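Exopolyphosphatase-related protein (Archaeoglobus fulgidus, PDB 3LLV) is of unconfirmed function, its N-terminal Rossmann-type TrkA-N (RCK) domain probably binding NAD(P) within a longer polypeptide that also carries DHH and DHHA1 domains. Local coordinates at residues A[60-63]-A[64-68]. Residues are numbered along the deposited sequence; the frame is centred on the assembly and turned at random.
Sequences ESFY and RSLDL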
ATOM      1  N   GLU A  60       8.342   5.266 -12.281  1.00  7.49           N
ATOM      2  CA  GLU A  60       7.511   4.568 -13.266  1.00  8.98           C
ATOM      3  C   GLU A  60       8.187   3.328 -13.853  1.00  8.87           C
ATOM      4  O   GLU A  60       7.518   2.337 -14.155  1.00 10.77           O
ATOM      5  CB  GLU A  60       7.103   5.516 -14.397  1.00  8.92           C
ATOM      6  CG  GLU A  60       6.085   6.544 -13.971  1.00 10.45           C
ATOM      7  CD  GLU A  60       5.679   7.476 -15.100  1.00 12.92           C
ATOM      8  OE1 GLU A  60       5.611   7.038 -16.270  1.00 15.14           O
ATOM      9  OE2 GLU A  60       5.374   8.652 -14.805  1.00 15.10           O
ATOM     10  N   SER A  61       9.512   3.363 -14.026  1.00  9.25           N
ATOM     11  CA  SER A  61      10.209   2.198 -14.562  1.00  9.75           C
ATOM     12  C   SER A  61      10.132   0.998 -13.621  1.00 10.50           C
ATOM     13  O   SER A  61      10.161  -0.149 -14.083  1.00 12.52           O
ATOM     14  CB  SER A  61      11.672   2.512 -14.869  1.00  8.16           C
ATOM     15  OG  SER A  61      11.772   3.513 -15.865  1.00  7.39           O
ATOM     16  N   PHE A  62      10.042   1.254 -12.313  1.00 11.23           N
ATOM     17  CA  PHE A  62       9.826   0.154 -11.379  1.00 11.57           C
ATOM     18  C   PHE A  62       8.521  -0.576 -11.695  1.00 11.42           C
ATOM     19  O   PHE A  62       8.493  -1.811 -11.804  1.00 11.74           O
ATOM     20  CB  PHE A  62       9.826   0.628  -9.915  1.00 11.24           C
ATOM     21  CG  PHE A  62       9.445  -0.458  -8.960  1.00 12.12           C
ATOM     22  CD1 PHE A  62      10.306  -1.540  -8.697  1.00 11.25           C
ATOM     23  CD2 PHE A  62       8.211  -0.437  -8.360  1.00 11.14           C
ATOM     24  CE1 PHE A  62       9.912  -2.554  -7.829  1.00 10.54           C
ATOM     25  CE2 PHE A  62       7.837  -1.439  -7.483  1.00 12.58           C
ATOM     26  CZ  PHE A  62       8.685  -2.507  -7.231  1.00 12.51           C
ATOM     27  N   TYR A  63       7.447   0.188 -11.884  1.00 11.48           N
ATOM     28  CA  TYR A  63       6.148  -0.417 -12.210  1.00 10.60           C
ATOM     29  C   TYR A  63       6.153  -1.137 -13.535  1.00 10.92           C
ATOM     30  O   TYR A  63       5.528  -2.188 -13.676  1.00 11.56           O
ATOM     31  CB  TYR A  63       5.005   0.608 -12.132  1.00 10.99           C
ATOM     32  CG  TYR A  63       4.882   1.128 -10.734  1.00 10.68           C
ATOM     33  CD1 TYR A  63       4.616   0.255  -9.660  1.00  9.88           C
ATOM     34  CD2 TYR A  63       5.064   2.471 -10.462  1.00 10.84           C
ATOM     35  CE1 TYR A  63       4.543   0.737  -8.355  1.00 11.59           C
ATOM     36  CE2 TYR A  63       4.980   2.957  -9.166  1.00 11.97           C
ATOM     37  CZ  TYR A  63       4.727   2.090  -8.119  1.00 10.63           C
ATOM     38  OH  TYR A  63       4.692   2.608  -6.842  1.00  9.72           O
ATOM     39  N   ARG A  64       6.928  -0.613 -14.476  1.00 11.41           N
ATOM     40  CA  ARG A  64       7.092  -1.253 -15.782  1.00 11.53           C
ATOM     41  C   ARG A  64       7.875  -2.575 -15.720  1.00 11.35           C
ATOM     42  O   ARG A  64       7.732  -3.416 -16.625  1.00 12.74           O
ATOM     43  CB  ARG A  64       7.741  -0.280 -16.778  1.00 11.39           C
ATOM     44  CG  ARG A  64       6.866   0.921 -17.069  1.00 13.65           C
ATOM     45  CD  ARG A  64       7.362   1.728 -18.262  1.00 11.27           C
ATOM     46  NE  ARG A  64       6.490   2.880 -18.496  1.00 15.42           N
ATOM     47  CZ  ARG A  64       5.317   2.854 -19.115  1.00 17.86           C
ATOM     48  NH1 ARG A  64       4.822   1.728 -19.627  1.00 19.37           N
ATOM     49  NH2 ARG A  64       4.635   3.982 -19.242  1.00 20.31           N
ATOM     50  N   SER A  65       8.668  -2.769 -14.664  1.00  9.36           N
ATOM     51  CA  SER A  65       9.412  -4.014 -14.479  1.00  9.23           C
ATOM     52  C   SER A  65       8.572  -5.132 -13.849  1.00  8.65           C
ATOM     53  O   SER A  65       8.967  -6.292 -13.887  1.00  8.85           O
ATOM     54  CB  SER A  65      10.689  -3.767 -13.662  1.00  9.12           C
ATOM     55  OG  SER A  65      10.406  -3.554 -12.288  1.00  7.76           O
ATOM     56  N   LEU A  66       7.415  -4.781 -13.286  1.00  8.52           N
ATOM     57  CA  LEU A  66       6.535  -5.773 -12.641  1.00  8.63           C
ATOM     58  C   LEU A  66       5.473  -6.304 -13.594  1.00  8.96           C
ATOM     59  O   LEU A  66       5.065  -5.612 -14.534  1.00  9.19           O
ATOM     60  CB  LEU A  66       5.850  -5.166 -11.419  1.00  8.25           C
ATOM     61  CG  LEU A  66       6.703  -4.658 -10.253  1.00  7.11           C
ATOM     62  CD1 LEU A  66       5.813  -3.887  -9.287  1.00  5.10           C
ATOM     63  CD2 LEU A  66       7.419  -5.808  -9.538  1.00  7.61           C
ATOM     64  N   ASP A  67       5.033  -7.537 -13.358  1.00  9.32           N
ATOM     65  CA  ASP A  67       3.901  -8.079 -14.094  1.00  9.76           C
ATOM     66  C   ASP A  67       2.667  -7.760 -13.270  1.00  9.47           C
ATOM     67  O   ASP A  67       2.350  -8.462 -12.314  1.00  9.79           O
ATOM     68  CB  ASP A  67       4.053  -9.586 -14.299  1.00  9.95           C
ATOM     69  CG  ASP A  67       2.939 -10.180 -15.156  1.00 11.25           C
ATOM     70  OD1 ASP A  67       3.188 -11.187 -15.865  1.00 12.68           O
ATOM     71  OD2 ASP A  67       1.807  -9.647 -15.120  1.00 13.14           O
ATOM     72  N   LEU A  68       1.965  -6.718 -13.631  1.00  9.57           N
ATOM     73  CA  LEU A  68       0.875  -6.233 -12.842  1.00  9.47           C
ATOM     74  C   LEU A  68      -0.492  -6.693 -13.298  1.00  9.91           C
ATOM     75  O   LEU A  68      -1.486  -6.354 -12.693  1.00 10.03           O
ATOM     76  CB  LEU A  68       0.884  -4.725 -12.844  1.00  9.06           C
ATOM     77  CG  LEU A  68       2.015  -3.988 -12.178  1.00  8.23           C
ATOM     78  CD1 LEU A  68       1.928  -2.582 -12.594  1.00  6.04           C
ATOM     79  CD2 LEU A  68       1.944  -4.106 -10.712  1.00  7.90           C
TER
HETATM   80  O   HOH W   1       7.173   5.271 -17.930  1.00 24.48           O
HETATM   81  O   HOH W   2       3.862  -3.264 -15.675  1.00 16.83           O
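The carbonyl oxygen of F62 accepts from both the amide N and the hydroxyl of S65 in the short helix 60-65. S65 OG approaches F62 O to 2.6 Å, 15° from the carbonyl plane, while S65 N, 3.0 Å from F62 O, comes from well above that plane. The hydroxyl folds back onto its own helix because a chi1 of 74° tucks OG in between the N and C of S65, aimed at F62 O. One helical i to i+4 bond is well formed, R64 N to E60 O at 3.0 Å and in the carbonyl plane; those from S65 N to S61 O and from L66 N to F62 O are weak. L66 N turns chiefly to Y63 O, 3.2 Å away, an i to i+3 bond as in a 3-10 turn. Water 2 donates to both Y63 O and L66 O, bridging Y63 to L66. This helix follows strand 51-54, an outermost strand of the parallel Rossmann sheet, and leads back toward strand 73-76 across strands 32-36 and 9-12, where L66 touches L33 and I10. L66 CG lies over one face of the F62 ring, offset toward its rim, and L66 CD1 reaches F62 CE2 at 3.7 Å. Y63 is buried against I87 and L91 of helix 81-94, its OH hydrogen-bonded to P57 O. E60 and R64, both against V94 of helix 81-94, are linked by water 1, which donates to E60 OE1 and accepts from R64 NE (2.6 Å) at the guanidinium edge, whereas E60 OE1 and R64 NH2 are too far apart, at 4.4 Å, for a direct salt bridge.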